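Long-range contact in trans-isoprenyl diphosphate synthase (Caulobacter crescentus, PDB 3OYR), which probably makes octaprenyl diphosphate, precursor of the quinone side chain, by adding isopentenyl units to farnesyl diphosphate: residues Q170-Y184 with E254-A266. Sequence-based numbering, arbitrary orientation.
Sequences QLMRSHDLNLSQAVY and EGKATLPLLLAIA
One face of the Tyr-184 ring lies on the start of helix 259-267. CB of Leu-259 makes a CH-pi contact there, 3.8 Å from the ring centroid and 27° off the normal. The backbone N of Leu-259 sits over the same face, toward the rim. With CG anti to the backbone N (chi1 167°), the ring reaches over this helix start, and its OH bonds to Asp-233. At the His-175 ring, the carbonyl O of Glu-254 lies in plane at the edge, 3.5 Å from ND1. Between the rings, Ala-257 N gives a nearly straight hydrogen bond (165°) to Ser-174 O, 2.9 Å away. Leu-262 meets Leu-179 at about a right angle, Leu-262 CD1 lying 4.1 Å from Leu-179 CD2. Gln-170 and Lys-256 also cross squarely. Gln-170 NE2 and Lys-256 NZ, both donors 3.2 Å apart, give to one shared water. Gln-170 OE1 accepts from Lys-191. Lys-256 NZ pairs with Asp-109 and more weakly with Glu-254 OE2. Helix 250-254 ends in a Schellman motif, with Gly-255 at positive phi. The contact thus joins two interhelical links of the all-helical isoprenoid synthase fold. Its Gln-170/Lys-256 end borders the diphosphate site, where Asp-105 and Asp-109 of the aspartate-rich DDxxD motif bind calcium.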
loop_
_atom_site.group_PDB
_atom_site.type_symbol
_atom_site.label_atom_id
_atom_site.label_comp_id
_atom_site.label_asym_id
_atom_site.label_seq_id
_atom_site.Cartn_x
_atom_site.Cartn_y
_atom_site.Cartn_z
ATOM N N GLN B 170 6.805 -14.976 4.352
ATOM C CA GLN B 170 7.006 -15.830 3.203
ATOM C C GLN B 170 8.339 -15.541 2.492
ATOM O O GLN B 170 9.096 -16.466 2.197
ATOM C CB GLN B 170 5.843 -15.671 2.245
ATOM C CG GLN B 170 5.977 -16.524 1.018
ATOM C CD GLN B 170 4.827 -16.325 0.087
ATOM O OE1 GLN B 170 3.910 -17.132 0.057
ATOM N NE2 GLN B 170 4.852 -15.230 -0.668
ATOM N N LEU B 171 8.634 -14.265 2.246
ATOM C CA LEU B 171 9.913 -13.870 1.633
ATOM C C LEU B 171 11.120 -14.406 2.414
ATOM O O LEU B 171 12.063 -14.929 1.819
ATOM C CB LEU B 171 10.010 -12.343 1.471
ATOM C CG LEU B 171 11.213 -11.775 0.698
ATOM C CD1 LEU B 171 11.222 -12.231 -0.765
ATOM C CD2 LEU B 171 11.242 -10.256 0.775
ATOM N N MET B 172 11.063 -14.291 3.740
ATOM C CA MET B 172 12.137 -14.752 4.623
ATOM C C MET B 172 12.200 -16.271 4.820
ATOM O O MET B 172 13.282 -16.832 4.946
ATOM C CB MET B 172 12.057 -14.073 6.003
ATOM C CG MET B 172 12.222 -12.541 6.014
ATOM S SD MET B 172 13.522 -11.826 4.964
ATOM C CE MET B 172 15.001 -12.535 5.682
ATOM N N ARG B 173 11.051 -16.936 4.857
ATOM C CA ARG B 173 11.034 -18.304 5.348
ATOM C C ARG B 173 10.556 -19.358 4.367
ATOM O O ARG B 173 10.819 -20.544 4.575
ATOM C CB ARG B 173 10.267 -18.409 6.666
ATOM C CG ARG B 173 11.024 -17.820 7.844
ATOM C CD ARG B 173 10.686 -18.559 9.110
ATOM N NE ARG B 173 11.893 -18.938 9.840
ATOM C CZ ARG B 173 11.906 -19.631 10.977
ATOM N NH1 ARG B 173 10.769 -20.030 11.537
ATOM N NH2 ARG B 173 13.063 -19.924 11.559
ATOM N N SER B 174 9.880 -18.948 3.296
ATOM C CA SER B 174 9.327 -19.940 2.365
ATOM C C SER B 174 10.350 -20.448 1.357
ATOM O O SER B 174 10.045 -21.342 0.576
ATOM C CB SER B 174 8.089 -19.418 1.629
ATOM O OG SER B 174 6.920 -19.557 2.412
ATOM N N HIS B 175 11.556 -19.896 1.388
ATOM C CA HIS B 175 12.548 -20.195 0.356
ATOM C C HIS B 175 13.637 -21.174 0.791
ATOM O O HIS B 175 14.760 -21.125 0.294
ATOM C CB HIS B 175 13.117 -18.887 -0.205
ATOM C CG HIS B 175 12.088 -18.063 -0.915
ATOM N ND1 HIS B 175 11.896 -18.127 -2.278
ATOM C CD2 HIS B 175 11.154 -17.203 -0.442
ATOM C CE1 HIS B 175 10.907 -17.318 -2.619
ATOM N NE2 HIS B 175 10.440 -16.745 -1.523
ATOM N N ASP B 176 13.282 -22.058 1.727
ATOM C CA ASP B 176 14.106 -23.210 2.103
ATOM C C ASP B 176 13.215 -24.412 2.421
ATOM O O ASP B 176 12.091 -24.249 2.902
ATOM C CB ASP B 176 15.108 -22.885 3.240
ATOM C CG ASP B 176 14.466 -22.847 4.637
ATOM O OD1 ASP B 176 14.340 -23.916 5.287
ATOM O OD2 ASP B 176 14.138 -21.735 5.106
ATOM N N LEU B 177 13.726 -25.612 2.148
ATOM C CA LEU B 177 12.951 -26.860 2.279
ATOM C C LEU B 177 12.659 -27.302 3.717
ATOM O O LEU B 177 11.808 -28.168 3.945
ATOM C CB LEU B 177 13.590 -28.011 1.481
ATOM C CG LEU B 177 15.058 -27.975 1.042
ATOM C CD1 LEU B 177 15.721 -29.337 1.203
ATOM C CD2 LEU B 177 15.166 -27.494 -0.397
ATOM N N ASN B 178 13.345 -26.704 4.686
ATOM C CA ASN B 178 13.041 -26.992 6.077
ATOM C C ASN B 178 12.025 -26.002 6.667
ATOM O O ASN B 178 12.155 -25.529 7.803
ATOM C CB ASN B 178 14.315 -27.086 6.913
ATOM C CG ASN B 178 14.282 -28.263 7.880
ATOM O OD1 ASN B 178 14.084 -29.417 7.475
ATOM N ND2 ASN B 178 14.475 -27.978 9.167
ATOM N N LEU B 179 11.016 -25.693 5.859
ATOM C CA LEU B 179 9.868 -24.924 6.284
ATOM C C LEU B 179 8.878 -25.887 6.934
ATOM O O LEU B 179 8.546 -26.932 6.368
ATOM C CB LEU B 179 9.243 -24.225 5.067
ATOM C CG LEU B 179 7.883 -23.529 5.197
ATOM C CD1 LEU B 179 8.028 -22.250 5.991
ATOM C CD2 LEU B 179 7.297 -23.222 3.834
ATOM N N SER B 180 8.417 -25.556 8.130
ATOM C CA SER B 180 7.438 -26.406 8.798
ATOM C C SER B 180 6.042 -26.092 8.286
ATOM O O SER B 180 5.811 -25.042 7.689
ATOM C CB SER B 180 7.502 -26.243 10.322
ATOM O OG SER B 180 6.933 -25.012 10.725
ATOM N N GLN B 181 5.127 -27.025 8.521
ATOM C CA GLN B 181 3.728 -26.881 8.188
ATOM C C GLN B 181 3.103 -25.738 9.003
ATOM O O GLN B 181 2.251 -25.007 8.493
ATOM C CB GLN B 181 3.016 -28.213 8.446
ATOM C CG GLN B 181 1.522 -28.244 8.116
ATOM C CD GLN B 181 1.006 -29.647 7.814
ATOM O OE1 GLN B 181 -0.186 -29.922 7.956
ATOM N NE2 GLN B 181 1.902 -30.535 7.387
ATOM N N ALA B 182 3.554 -25.579 10.250
ATOM C CA ALA B 182 3.026 -24.565 11.152
ATOM C C ALA B 182 3.363 -23.142 10.684
ATOM O O ALA B 182 2.495 -22.271 10.692
ATOM C CB ALA B 182 3.504 -24.806 12.578
ATOM N N VAL B 183 4.612 -22.920 10.276
ATOM C CA VAL B 183 5.015 -21.641 9.690
ATOM C C VAL B 183 4.277 -21.406 8.365
ATOM O O VAL B 183 3.797 -20.301 8.125
ATOM C CB VAL B 183 6.567 -21.501 9.527
ATOM C CG1 VAL B 183 6.951 -20.173 8.824
ATOM C CG2 VAL B 183 7.263 -21.587 10.902
ATOM N N TYR B 184 4.160 -22.448 7.538
ATOM C CA TYR B 184 3.375 -22.369 6.321
ATOM C C TYR B 184 1.928 -21.916 6.564
ATOM O O TYR B 184 1.440 -21.042 5.850
ATOM C CB TYR B 184 3.374 -23.692 5.570
ATOM C CG TYR B 184 2.332 -23.741 4.477
ATOM C CD1 TYR B 184 2.561 -23.146 3.248
ATOM C CD2 TYR B 184 1.111 -24.376 4.686
ATOM C CE1 TYR B 184 1.617 -23.186 2.258
ATOM C CE2 TYR B 184 0.151 -24.401 3.705
ATOM C CZ TYR B 184 0.416 -23.820 2.492
ATOM O OH TYR B 184 -0.548 -23.862 1.510
ATOM N N GLU B 254 9.836 -20.131 -8.525
ATOM C CA GLU B 254 10.326 -19.119 -7.558
ATOM C C GLU B 254 11.163 -19.748 -6.443
ATOM O O GLU B 254 11.823 -19.042 -5.682
ATOM C CB GLU B 254 9.161 -18.348 -6.903
ATOM C CG GLU B 254 8.525 -17.252 -7.755
ATOM C CD GLU B 254 7.010 -17.084 -7.513
ATOM O OE1 GLU B 254 6.284 -16.817 -8.499
ATOM O OE2 GLU B 254 6.538 -17.219 -6.355
ATOM N N GLY B 255 11.106 -21.069 -6.328
ATOM C CA GLY B 255 11.769 -21.780 -5.232
ATOM C C GLY B 255 11.001 -21.614 -3.938
ATOM O O GLY B 255 11.572 -21.644 -2.845
ATOM N N LYS B 256 9.690 -21.447 -4.084
ATOM C CA LYS B 256 8.792 -21.204 -2.971
ATOM C C LYS B 256 8.149 -22.503 -2.487
ATOM O O LYS B 256 7.380 -23.141 -3.208
ATOM C CB LYS B 256 7.728 -20.177 -3.380
ATOM C CG LYS B 256 6.848 -19.682 -2.247
ATOM C CD LYS B 256 6.540 -18.203 -2.408
ATOM C CE LYS B 256 5.352 -17.944 -3.296
ATOM N NZ LYS B 256 5.210 -16.490 -3.550
ATOM N N ALA B 257 8.475 -22.876 -1.254
ATOM C CA ALA B 257 7.917 -24.054 -0.625
ATOM C C ALA B 257 6.507 -23.776 -0.147
ATOM O O ALA B 257 6.235 -22.801 0.574
ATOM C CB ALA B 257 8.792 -24.521 0.537
ATOM N N THR B 258 5.603 -24.633 -0.585
ATOM C CA THR B 258 4.239 -24.613 -0.110
ATOM C C THR B 258 3.956 -26.031 0.339
ATOM O O THR B 258 4.738 -26.948 0.047
ATOM C CB THR B 258 3.284 -24.217 -1.230
ATOM O OG1 THR B 258 3.384 -25.163 -2.287
ATOM C CG2 THR B 258 3.634 -22.838 -1.791
ATOM N N LEU B 259 2.854 -26.205 1.052
ATOM C CA LEU B 259 2.451 -27.496 1.566
ATOM C C LEU B 259 2.472 -28.680 0.563
ATOM O O LEU B 259 3.006 -29.723 0.918
ATOM C CB LEU B 259 1.113 -27.396 2.308
ATOM C CG LEU B 259 0.736 -28.612 3.148
ATOM C CD1 LEU B 259 1.660 -28.717 4.358
ATOM C CD2 LEU B 259 -0.721 -28.561 3.547
ATOM N N PRO B 260 1.923 -28.531 -0.677
ATOM C CA PRO B 260 1.995 -29.709 -1.569
ATOM C C PRO B 260 3.420 -30.232 -1.755
ATOM O O PRO B 260 3.638 -31.451 -1.714
ATOM C CB PRO B 260 1.457 -29.190 -2.902
ATOM C CG PRO B 260 0.607 -28.042 -2.552
ATOM C CD PRO B 260 1.160 -27.431 -1.303
ATOM N N LEU B 261 4.370 -29.309 -1.912
ATOM C CA LEU B 261 5.794 -29.627 -2.028
ATOM C C LEU B 261 6.368 -30.257 -0.760
ATOM O O LEU B 261 7.098 -31.253 -0.825
ATOM C CB LEU B 261 6.589 -28.366 -2.383
ATOM C CG LEU B 261 8.107 -28.539 -2.465
ATOM C CD1 LEU B 261 8.426 -29.456 -3.618
ATOM C CD2 LEU B 261 8.846 -27.210 -2.597
ATOM N N LEU B 262 6.038 -29.664 0.382
ATOM C CA LEU B 262 6.489 -30.150 1.682
ATOM C C LEU B 262 6.003 -31.575 1.969
ATOM O O LEU B 262 6.774 -32.423 2.450
ATOM C CB LEU B 262 6.019 -29.213 2.797
ATOM C CG LEU B 262 6.582 -27.792 2.909
ATOM C CD1 LEU B 262 5.951 -27.082 4.122
ATOM C CD2 LEU B 262 8.096 -27.805 3.033
ATOM N N LEU B 263 4.730 -31.827 1.665
ATOM C CA LEU B 263 4.124 -33.126 1.884
ATOM C C LEU B 263 4.721 -34.168 0.949
ATOM O O LEU B 263 5.004 -35.277 1.391
ATOM C CB LEU B 263 2.606 -33.070 1.722
ATOM C CG LEU B 263 1.778 -32.340 2.792
ATOM C CD1 LEU B 263 0.300 -32.288 2.382
ATOM C CD2 LEU B 263 1.936 -32.981 4.176
ATOM N N ALA B 264 4.926 -33.795 -0.320
ATOM C CA ALA B 264 5.557 -34.663 -1.318
ATOM C C ALA B 264 6.977 -35.048 -0.960
ATOM O O ALA B 264 7.352 -36.207 -1.114
ATOM C CB ALA B 264 5.543 -34.014 -2.672
ATOM N N ILE B 265 7.763 -34.070 -0.507
ATOM C CA ILE B 265 9.110 -34.312 0.013
ATOM C C ILE B 265 9.063 -35.361 1.136
ATOM O O ILE B 265 9.876 -36.290 1.155
ATOM C CB ILE B 265 9.797 -32.992 0.488
ATOM C CG1 ILE B 265 10.198 -32.128 -0.714
ATOM C CG2 ILE B 265 11.027 -33.275 1.354
ATOM C CD1 ILE B 265 10.650 -30.725 -0.342
ATOM N N ALA B 266 8.077 -35.232 2.023
ATOM C CA ALA B 266 7.893 -36.155 3.144
ATOM C C ALA B 266 7.508 -37.587 2.739
ATOM O O ALA B 266 7.871 -38.535 3.438
ATOM C CB ALA B 266 6.891 -35.586 4.154
HETATM O O HOH W 1 2.924 -14.666 -2.442
#